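PDB 3NPG: heavy-metal chelation domain-containing protein from Pyrococcus horikoshii, which is of unknown function but probably takes part in heavy-metal chelation, through a domain with a Rossmann-like fold. Local coordinates for residues V107-R118 and K189-G197; E137-M145 and T152-I161. All coordinates share one frame; numbering follows the deposited sequence.

Contact 1: V107-R118 and K189-G197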
loop_
_atom_site.group_PDB
_atom_site.type_symbol
_atom_site.label_atom_id
_atom_site.label_comp_id
_atom_site.label_asym_id
_atom_site.label_seq_id
_atom_site.Cartn_x
_atom_site.Cartn_y
_atom_site.Cartn_z
ATOM N N VAL A 107 -16.171 -17.841 -17.544
ATOM C CA VAL A 107 -16.941 -16.585 -17.465
ATOM C C VAL A 107 -16.950 -15.850 -18.825
ATOM O O VAL A 107 -17.955 -15.238 -19.190
ATOM C CB VAL A 107 -16.407 -15.663 -16.339
ATOM C CG1 VAL A 107 -17.412 -14.556 -16.012
ATOM C CG2 VAL A 107 -16.062 -16.467 -15.092
ATOM N N THR A 108 -15.832 -15.929 -19.569
ATOM C CA THR A 108 -15.702 -15.293 -20.883
ATOM C C THR A 108 -16.694 -15.892 -21.904
ATOM O O THR A 108 -17.272 -15.152 -22.701
ATOM C CB THR A 108 -14.253 -15.379 -21.368
ATOM O OG1 THR A 108 -13.872 -16.757 -21.451
ATOM C CG2 THR A 108 -13.288 -14.625 -20.457
ATOM N N GLU A 109 -16.916 -17.239 -21.839
ATOM C CA GLU A 109 -17.874 -17.956 -22.706
ATOM C C GLU A 109 -19.292 -17.497 -22.413
ATOM O O GLU A 109 -20.097 -17.339 -23.338
ATOM C CB GLU A 109 -17.786 -19.482 -22.479
ATOM C CG GLU A 109 -16.448 -20.098 -22.841
ATOM C CD GLU A 109 -16.363 -21.586 -22.549
ATOM O OE1 GLU A 109 -17.186 -22.351 -23.104
ATOM O OE2 GLU A 109 -15.469 -21.987 -21.769
ATOM N N LEU A 110 -19.615 -17.331 -21.112
ATOM C CA LEU A 110 -20.933 -16.908 -20.646
ATOM C C LEU A 110 -21.312 -15.526 -21.212
ATOM O O LEU A 110 -22.458 -15.327 -21.628
ATOM C CB LEU A 110 -20.955 -16.887 -19.100
ATOM C CG LEU A 110 -22.306 -16.595 -18.448
ATOM C CD1 LEU A 110 -23.216 -17.819 -18.486
ATOM C CD2 LEU A 110 -22.126 -16.136 -17.040
ATOM N N ILE A 111 -20.337 -14.583 -21.246
ATOM C CA ILE A 111 -20.544 -13.225 -21.777
ATOM C C ILE A 111 -20.831 -13.267 -23.280
ATOM O O ILE A 111 -21.675 -12.514 -23.767
ATOM C CB ILE A 111 -19.319 -12.310 -21.465
ATOM C CG1 ILE A 111 -18.889 -12.389 -19.969
ATOM C CG2 ILE A 111 -19.569 -10.867 -21.916
ATOM C CD1 ILE A 111 -19.961 -11.969 -18.926
ATOM N N GLN A 112 -20.120 -14.143 -24.012
ATOM C CA GLN A 112 -20.279 -14.277 -25.463
ATOM C C GLN A 112 -21.680 -14.785 -25.851
ATOM O O GLN A 112 -22.150 -14.499 -26.952
ATOM C CB GLN A 112 -19.185 -15.188 -26.047
ATOM C CG GLN A 112 -17.784 -14.565 -26.000
ATOM C CD GLN A 112 -16.707 -15.554 -26.387
ATOM O OE1 GLN A 112 -16.530 -16.608 -25.753
ATOM N NE2 GLN A 112 -15.913 -15.202 -27.388
ATOM N N GLN A 113 -22.364 -15.496 -24.923
ATOM C CA GLN A 113 -23.720 -16.024 -25.152
ATOM C C GLN A 113 -24.778 -14.899 -25.190
ATOM O O GLN A 113 -25.919 -15.141 -25.607
ATOM C CB GLN A 113 -24.091 -17.063 -24.070
ATOM C CG GLN A 113 -23.259 -18.352 -24.124
ATOM C CD GLN A 113 -23.531 -19.266 -22.941
ATOM O OE1 GLN A 113 -24.467 -19.059 -22.151
ATOM N NE2 GLN A 113 -22.715 -20.295 -22.792
ATOM N N ASP A 114 -24.404 -13.675 -24.745
ATOM C CA ASP A 114 -25.326 -12.533 -24.709
ATOM C C ASP A 114 -24.835 -11.352 -25.569
ATOM O O ASP A 114 -23.699 -11.368 -26.059
ATOM C CB ASP A 114 -25.576 -12.084 -23.253
ATOM C CG ASP A 114 -26.265 -13.137 -22.405
ATOM O OD1 ASP A 114 -27.250 -13.744 -22.893
ATOM O OD2 ASP A 114 -25.838 -13.337 -21.241
ATOM N N GLU A 115 -25.709 -10.335 -25.765
ATOM C CA GLU A 115 -25.386 -9.145 -26.555
ATOM C C GLU A 115 -24.987 -7.980 -25.629
ATOM O O GLU A 115 -25.840 -7.169 -25.245
ATOM C CB GLU A 115 -26.582 -8.752 -27.449
ATOM C CG GLU A 115 -26.215 -7.821 -28.597
ATOM C CD GLU A 115 -25.412 -8.457 -29.721
ATOM O OE1 GLU A 115 -25.555 -9.683 -29.941
ATOM O OE2 GLU A 115 -24.690 -7.713 -30.423
ATOM N N ILE A 116 -23.689 -7.919 -25.250
ATOM C CA ILE A 116 -23.168 -6.879 -24.347
ATOM C C ILE A 116 -22.263 -5.904 -25.124
ATOM O O ILE A 116 -21.594 -6.316 -26.066
ATOM C CB ILE A 116 -22.414 -7.530 -23.130
ATOM C CG1 ILE A 116 -23.230 -8.705 -22.497
ATOM C CG2 ILE A 116 -22.015 -6.483 -22.079
ATOM C CD1 ILE A 116 -24.638 -8.319 -21.927
ATOM N N LYS A 117 -22.278 -4.604 -24.746
ATOM C CA LYS A 117 -21.434 -3.581 -25.388
ATOM C C LYS A 117 -20.317 -3.127 -24.438
ATOM O O LYS A 117 -19.140 -3.125 -24.819
ATOM C CB LYS A 117 -22.285 -2.370 -25.841
ATOM C CG LYS A 117 -21.464 -1.251 -26.492
ATOM C CD LYS A 117 -22.336 -0.078 -26.932
ATOM C CE LYS A 117 -21.522 1.049 -27.536
ATOM N NZ LYS A 117 -20.921 0.668 -28.839
ATOM N N ARG A 118 -20.693 -2.717 -23.212
ATOM C CA ARG A 118 -19.744 -2.259 -22.208
ATOM C C ARG A 118 -19.748 -3.164 -21.006
ATOM O O ARG A 118 -20.812 -3.505 -20.488
ATOM C CB ARG A 118 -20.034 -0.814 -21.797
ATOM C CG ARG A 118 -19.577 0.200 -22.827
ATOM C CD ARG A 118 -19.838 1.613 -22.379
ATOM N NE ARG A 118 -21.253 1.954 -22.471
ATOM C CZ ARG A 118 -21.808 2.521 -23.534
ATOM N NH1 ARG A 118 -21.068 2.836 -24.591
ATOM N NH2 ARG A 118 -23.102 2.799 -23.542
ATOM N N LYS A 189 -28.314 -0.306 -15.440
ATOM C CA LYS A 189 -28.605 -0.720 -16.818
ATOM C C LYS A 189 -28.050 -2.148 -17.140
ATOM O O LYS A 189 -28.292 -2.681 -18.235
ATOM C CB LYS A 189 -28.018 0.333 -17.784
ATOM C CG LYS A 189 -28.420 0.179 -19.229
ATOM C CD LYS A 189 -27.970 1.370 -20.057
ATOM C CE LYS A 189 -26.774 1.049 -20.917
ATOM N NZ LYS A 189 -26.401 2.192 -21.787
ATOM N N ALA A 190 -27.330 -2.762 -16.179
ATOM C CA ALA A 190 -26.728 -4.078 -16.389
ATOM C C ALA A 190 -27.768 -5.174 -16.450
ATOM O O ALA A 190 -28.662 -5.237 -15.599
ATOM C CB ALA A 190 -25.710 -4.374 -15.307
ATOM N N LYS A 191 -27.686 -6.015 -17.488
ATOM C CA LYS A 191 -28.606 -7.146 -17.681
ATOM C C LYS A 191 -27.925 -8.475 -17.317
ATOM O O LYS A 191 -28.595 -9.506 -17.174
ATOM C CB LYS A 191 -29.151 -7.178 -19.138
ATOM C CG LYS A 191 -28.126 -6.784 -20.209
ATOM C CD LYS A 191 -28.782 -6.617 -21.573
ATOM C CE LYS A 191 -27.783 -6.233 -22.623
ATOM N NZ LYS A 191 -28.421 -6.083 -23.955
ATOM N N LEU A 192 -26.599 -8.431 -17.111
ATOM C CA LEU A 192 -25.793 -9.601 -16.800
ATOM C C LEU A 192 -24.789 -9.265 -15.679
ATOM O O LEU A 192 -23.889 -8.454 -15.889
ATOM C CB LEU A 192 -25.051 -10.057 -18.080
ATOM C CG LEU A 192 -24.188 -11.316 -17.973
ATOM C CD1 LEU A 192 -25.043 -12.555 -17.763
ATOM C CD2 LEU A 192 -23.368 -11.493 -19.205
ATOM N N ILE A 193 -24.993 -9.837 -14.467
ATOM C CA ILE A 193 -24.101 -9.623 -13.318
ATOM C C ILE A 193 -23.548 -10.959 -12.838
ATOM O O ILE A 193 -24.299 -11.793 -12.320
ATOM C CB ILE A 193 -24.805 -8.824 -12.174
ATOM C CG1 ILE A 193 -25.332 -7.460 -12.696
ATOM C CG2 ILE A 193 -23.860 -8.639 -10.970
ATOM C CD1 ILE A 193 -26.220 -6.751 -11.776
ATOM N N VAL A 194 -22.241 -11.186 -13.057
ATOM C CA VAL A 194 -21.581 -12.445 -12.701
ATOM C C VAL A 194 -20.645 -12.254 -11.505
ATOM O O VAL A 194 -19.733 -11.425 -11.560
ATOM C CB VAL A 194 -20.825 -13.056 -13.918
ATOM C CG1 VAL A 194 -20.309 -14.451 -13.596
ATOM C CG2 VAL A 194 -21.709 -13.081 -15.158
ATOM N N ILE A 195 -20.860 -13.029 -10.433
ATOM C CA ILE A 195 -19.977 -13.021 -9.261
ATOM C C ILE A 195 -19.024 -14.217 -9.383
ATOM O O ILE A 195 -19.457 -15.365 -9.260
ATOM C CB ILE A 195 -20.802 -13.036 -7.929
ATOM C CG1 ILE A 195 -21.895 -11.917 -7.911
ATOM C CG2 ILE A 195 -19.893 -12.955 -6.703
ATOM C CD1 ILE A 195 -21.378 -10.449 -8.163
ATOM N N THR A 196 -17.766 -13.952 -9.776
ATOM C CA THR A 196 -16.810 -15.009 -10.104
ATOM C C THR A 196 -15.706 -15.193 -9.067
ATOM O O THR A 196 -15.171 -14.215 -8.542
ATOM C CB THR A 196 -16.254 -14.818 -11.530
ATOM O OG1 THR A 196 -15.458 -15.951 -11.878
ATOM C CG2 THR A 196 -15.434 -13.538 -11.676
ATOM N N GLY A 197 -15.327 -16.451 -8.841
ATOM C CA GLY A 197 -14.246 -16.803 -7.929
ATOM C C GLY A 197 -14.625 -17.839 -6.890
ATOM O O GLY A 197 -15.810 -18.040 -6.606
#
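K191 reaches across to the loop that follows helix 107-112 and closes one end of this contact. Its CB starts toward that loop, and chi1 of 38° sets CG between the backbone N and the carbonyl carbon; from there the chain runs fully extended. CG and CE slide past the end of I116, with CE 3.8 Å from I116 CD1, and NZ donates a hydrogen bond to E115 O at 3.1 Å, 17° out of the carbonyl plane. Beyond it lies an apolar row. L192 CD2 meets I111 CD1 at 3.5 Å, the two side chains crossing at a slant, while V194 splits its methyls: CG2 meets L110 CD2 tip to tip (3.6 Å) and CG1 passes V107 CG1. This is a helix laid on an inner strand of the mostly parallel, Rossmann-like sheet, helix 107-112 running antiparallel to strand 192-196 (172°) with the axes 10.6 Å apart. The helix also reaches the flanking strands: V107 and I111 touch I169, V107 also touches A216, and L110 touches H214. Near K191, the exposed K189 brings its NZ 3.8 Å from R118 NH2 at the guanidinium edge, two like charges close together; R118 has E137 as a long, weak ion-pair partner.

Contact 2: E137-M145 and T152-I161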
loop_
_atom_site.group_PDB
_atom_site.type_symbol
_atom_site.label_atom_id
_atom_site.label_comp_id
_atom_site.label_asym_id
_atom_site.label_seq_id
_atom_site.Cartn_x
_atom_site.Cartn_y
_atom_site.Cartn_z
ATOM N N GLU A 137 -16.032 -3.174 -24.863
ATOM C CA GLU A 137 -15.518 -1.980 -24.191
ATOM C C GLU A 137 -15.422 -2.295 -22.693
ATOM O O GLU A 137 -16.448 -2.447 -22.027
ATOM C CB GLU A 137 -16.455 -0.784 -24.446
ATOM C CG GLU A 137 -15.893 0.557 -24.012
ATOM C CD GLU A 137 -16.807 1.737 -24.301
ATOM O OE1 GLU A 137 -17.353 1.811 -25.428
ATOM O OE2 GLU A 137 -16.975 2.589 -23.399
ATOM N N VAL A 138 -14.200 -2.513 -22.195
ATOM C CA VAL A 138 -13.989 -2.989 -20.828
ATOM C C VAL A 138 -13.468 -1.889 -19.883
ATOM O O VAL A 138 -12.622 -1.080 -20.275
ATOM C CB VAL A 138 -13.078 -4.257 -20.813
ATOM C CG1 VAL A 138 -12.820 -4.736 -19.393
ATOM C CG2 VAL A 138 -13.687 -5.378 -21.655
ATOM N N TYR A 139 -13.983 -1.872 -18.628
ATOM C CA TYR A 139 -13.537 -0.964 -17.567
ATOM C C TYR A 139 -13.137 -1.795 -16.356
ATOM O O TYR A 139 -14.000 -2.403 -15.717
ATOM C CB TYR A 139 -14.654 0.032 -17.187
ATOM C CG TYR A 139 -14.984 1.022 -18.282
ATOM C CD1 TYR A 139 -15.930 0.722 -19.262
ATOM C CD2 TYR A 139 -14.376 2.268 -18.327
ATOM C CE1 TYR A 139 -16.229 1.624 -20.279
ATOM C CE2 TYR A 139 -14.673 3.184 -19.336
ATOM C CZ TYR A 139 -15.600 2.857 -20.313
ATOM O OH TYR A 139 -15.896 3.758 -21.308
ATOM N N VAL A 140 -11.818 -1.899 -16.087
ATOM C CA VAL A 140 -11.306 -2.725 -14.981
ATOM C C VAL A 140 -11.074 -1.881 -13.725
ATOM O O VAL A 140 -10.438 -0.831 -13.799
ATOM C CB VAL A 140 -10.029 -3.528 -15.387
ATOM C CG1 VAL A 140 -9.682 -4.574 -14.330
ATOM C CG2 VAL A 140 -10.209 -4.187 -16.747
ATOM N N PHE A 141 -11.594 -2.343 -12.572
ATOM C CA PHE A 141 -11.442 -1.639 -11.295
ATOM C C PHE A 141 -10.710 -2.506 -10.293
ATOM O O PHE A 141 -11.133 -3.634 -10.033
ATOM C CB PHE A 141 -12.814 -1.219 -10.736
ATOM C CG PHE A 141 -13.659 -0.433 -11.706
ATOM C CD1 PHE A 141 -13.513 0.946 -11.823
ATOM C CD2 PHE A 141 -14.611 -1.066 -12.497
ATOM C CE1 PHE A 141 -14.289 1.672 -12.727
ATOM C CE2 PHE A 141 -15.382 -0.338 -13.406
ATOM C CZ PHE A 141 -15.217 1.026 -13.513
ATOM N N GLU A 142 -9.612 -1.998 -9.730
ATOM C CA GLU A 142 -8.843 -2.750 -8.744
ATOM C C GLU A 142 -8.569 -1.921 -7.488
ATOM O O GLU A 142 -8.155 -0.763 -7.581
ATOM C CB GLU A 142 -7.535 -3.298 -9.359
ATOM C CG GLU A 142 -6.732 -4.195 -8.419
ATOM C CD GLU A 142 -7.486 -5.384 -7.846
ATOM O OE1 GLU A 142 -7.835 -6.299 -8.624
ATOM O OE2 GLU A 142 -7.677 -5.424 -6.610
ATOM N N ARG A 143 -8.820 -2.513 -6.321
ATOM C CA ARG A 143 -8.625 -1.862 -5.035
ATOM C C ARG A 143 -7.193 -2.129 -4.488
ATOM O O ARG A 143 -6.572 -1.223 -3.931
ATOM C CB ARG A 143 -9.695 -2.345 -4.040
ATOM C CG ARG A 143 -9.723 -1.571 -2.751
ATOM C CD ARG A 143 -10.953 -1.887 -1.937
ATOM N NE ARG A 143 -10.764 -1.537 -0.531
ATOM C CZ ARG A 143 -11.006 -0.334 -0.020
ATOM N NH1 ARG A 143 -11.499 0.631 -0.785
ATOM N NH2 ARG A 143 -10.803 -0.101 1.268
ATOM N N ASN A 144 -6.676 -3.372 -4.668
ATOM C CA ASN A 144 -5.327 -3.756 -4.220
ATOM C C ASN A 144 -4.256 -3.213 -5.180
ATOM O O ASN A 144 -4.338 -3.444 -6.386
ATOM C CB ASN A 144 -5.215 -5.289 -4.097
ATOM C CG ASN A 144 -3.871 -5.786 -3.593
ATOM O OD1 ASN A 144 -3.114 -5.069 -2.916
ATOM N ND2 ASN A 144 -3.569 -7.041 -3.874
HETATM N N MSE A 145 -3.244 -2.499 -4.640
HETATM C CA MSE A 145 -2.178 -1.896 -5.463
HETATM C C MSE A 145 -1.284 -2.941 -6.141
HETATM O O MSE A 145 -0.710 -2.665 -7.192
HETATM C CB MSE A 145 -1.330 -0.911 -4.639
HETATM C CG MSE A 145 -2.076 0.377 -4.271
HETATM SE SE MSE A 145 -2.776 1.361 -5.831
HETATM C CE MSE A 145 -1.307 2.629 -6.055
ATOM N N THR A 152 -6.223 -0.156 -15.229
ATOM C CA THR A 152 -7.184 -0.378 -14.150
ATOM C C THR A 152 -7.564 0.948 -13.483
ATOM O O THR A 152 -6.686 1.754 -13.168
ATOM C CB THR A 152 -6.651 -1.413 -13.134
ATOM O OG1 THR A 152 -5.434 -0.936 -12.576
ATOM C CG2 THR A 152 -6.438 -2.784 -13.751
ATOM N N TYR A 153 -8.877 1.185 -13.300
ATOM C CA TYR A 153 -9.391 2.398 -12.654
ATOM C C TYR A 153 -9.478 2.204 -11.143
ATOM O O TYR A 153 -9.549 1.072 -10.671
ATOM C CB TYR A 153 -10.784 2.757 -13.213
ATOM C CG TYR A 153 -10.787 3.080 -14.686
ATOM C CD1 TYR A 153 -10.635 4.388 -15.133
ATOM C CD2 TYR A 153 -10.980 2.084 -15.638
ATOM C CE1 TYR A 153 -10.633 4.694 -16.493
ATOM C CE2 TYR A 153 -10.980 2.376 -17.001
ATOM C CZ TYR A 153 -10.803 3.684 -17.425
ATOM O OH TYR A 153 -10.805 3.981 -18.767
ATOM N N SER A 154 -9.513 3.308 -10.385
ATOM C CA SER A 154 -9.689 3.253 -8.934
ATOM C C SER A 154 -11.114 2.784 -8.618
ATOM O O SER A 154 -12.039 3.066 -9.392
ATOM C CB SER A 154 -9.439 4.628 -8.320
ATOM O OG SER A 154 -9.634 4.615 -6.917
ATOM N N ASP A 155 -11.300 2.056 -7.496
ATOM C CA ASP A 155 -12.626 1.545 -7.131
ATOM C C ASP A 155 -13.614 2.679 -6.773
ATOM O O ASP A 155 -14.823 2.443 -6.704
ATOM C CB ASP A 155 -12.533 0.502 -6.005
ATOM C CG ASP A 155 -12.068 1.062 -4.677
ATOM O OD1 ASP A 155 -12.927 1.300 -3.801
ATOM O OD2 ASP A 155 -10.847 1.178 -4.483
ATOM N N THR A 156 -13.100 3.923 -6.612
ATOM C CA THR A 156 -13.940 5.097 -6.323
ATOM C C THR A 156 -14.743 5.523 -7.566
ATOM O O THR A 156 -15.740 6.241 -7.445
ATOM C CB THR A 156 -13.085 6.258 -5.770
ATOM O OG1 THR A 156 -12.138 6.658 -6.758
ATOM C CG2 THR A 156 -12.373 5.893 -4.480
ATOM N N LEU A 157 -14.308 5.058 -8.762
ATOM C CA LEU A 157 -14.965 5.382 -10.031
ATOM C C LEU A 157 -16.052 4.363 -10.390
ATOM O O LEU A 157 -16.793 4.577 -11.352
ATOM C CB LEU A 157 -13.929 5.496 -11.172
ATOM C CG LEU A 157 -12.855 6.590 -11.005
ATOM C CD1 LEU A 157 -11.796 6.482 -12.081
ATOM C CD2 LEU A 157 -13.481 7.987 -11.001
ATOM N N GLU A 158 -16.166 3.263 -9.601
ATOM C CA GLU A 158 -17.202 2.242 -9.812
ATOM C C GLU A 158 -18.579 2.868 -9.694
ATOM O O GLU A 158 -19.416 2.692 -10.581
ATOM C CB GLU A 158 -17.064 1.100 -8.790
ATOM C CG GLU A 158 -15.835 0.232 -8.993
ATOM C CD GLU A 158 -15.611 -0.812 -7.915
ATOM O OE1 GLU A 158 -16.505 -0.985 -7.058
ATOM O OE2 GLU A 158 -14.544 -1.462 -7.931
ATOM N N TYR A 159 -18.789 3.675 -8.633
ATOM C CA TYR A 159 -20.060 4.354 -8.352
ATOM C C TYR A 159 -20.583 5.144 -9.573
ATOM O O TYR A 159 -21.795 5.232 -9.773
ATOM C CB TYR A 159 -19.900 5.288 -7.133
ATOM C CG TYR A 159 -21.207 5.839 -6.608
ATOM C CD1 TYR A 159 -21.926 5.165 -5.626
ATOM C CD2 TYR A 159 -21.699 7.064 -7.051
ATOM C CE1 TYR A 159 -23.129 5.672 -5.131
ATOM C CE2 TYR A 159 -22.907 7.573 -6.576
ATOM C CZ TYR A 159 -23.621 6.873 -5.616
ATOM O OH TYR A 159 -24.810 7.370 -5.143
ATOM N N HIS A 160 -19.665 5.689 -10.397
ATOM C CA HIS A 160 -20.035 6.514 -11.547
ATOM C C HIS A 160 -20.072 5.734 -12.877
ATOM O O HIS A 160 -20.794 6.129 -13.789
ATOM C CB HIS A 160 -19.095 7.722 -11.663
ATOM C CG HIS A 160 -18.890 8.451 -10.371
ATOM N ND1 HIS A 160 -19.840 9.328 -9.877
ATOM C CD2 HIS A 160 -17.844 8.409 -9.512
ATOM C CE1 HIS A 160 -19.344 9.791 -8.742
ATOM N NE2 HIS A 160 -18.145 9.268 -8.481
ATOM N N ILE A 161 -19.274 4.649 -12.999
ATOM C CA ILE A 161 -19.191 3.883 -14.257
ATOM C C ILE A 161 -20.177 2.692 -14.316
ATOM O O ILE A 161 -20.735 2.417 -15.383
ATOM C CB ILE A 161 -17.719 3.478 -14.590
ATOM C CG1 ILE A 161 -16.837 4.742 -14.787
ATOM C CG2 ILE A 161 -17.655 2.553 -15.833
ATOM C CD1 ILE A 161 -15.348 4.481 -14.812
#
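F141 and Y153 form a parallel beta bridge at the outer edge of the large sheet, and the short helix 158-161 then packs against the F141 ring. Two backbone bonds straddle F141: Y153 N gives to V140 O at 2.6 Å, and E142 N gives to Y153 O at 3.2 Å. E158 CG sits over one face of the F141 ring, 3.9 Å from the centroid, and the E158 chain slides past with its carboxylate plane turned 78° from the ring. I161 works on two rings at once: its CG2 meets the F141 rim in plane at CZ (3.7 Å) and lies over one face of Y139, a CH-pi contact 4.2 Å from the centroid. Y139, F141 and Y153 make an aromatic cluster, Y153 oblique to both others. In this Rossmann-like sheet the short, weakly bonded strand 152-153 is the outermost within the chain, beside 137-141, whose other side pairs with strand 118-122. E142 OE2 accepts N144 N through its anti lone pair, and OE1 accepts the backbone N of N124. R143 is extended from CG to NE, and NH1 forms a salt bridge with D155 OD1 at 3.4 Å, its hydrogen bond weak. Further pairing crosses the subunit interface: R143 NH2 bridges to D155 of the second subunit, D155 receives that subunit's R143 in return, and NE meets E54 of its own chain.

Overall arrangement
Contact 2 is nested along the chain inside the loop closed by contact 1, and their centres lie about 17 Å apart. Both belong to one Rossmann-like sheet: strand 192-196 is separated from strand 137-141 by strands 167-171 and 118-122, the last of which continues directly from the 107-118 segment. Where they meet, K117 O probably accepts a hydrogen bond from E137 N (3.1 Å), and R118 CD packs 4.2 Å from Y139 CE1. Contact 1 touches no other chain of the assembly, whereas contact 2 also lies against the second subunit. Neither contact includes a bound metal, so any chelating role of this protein stays an inference from its family.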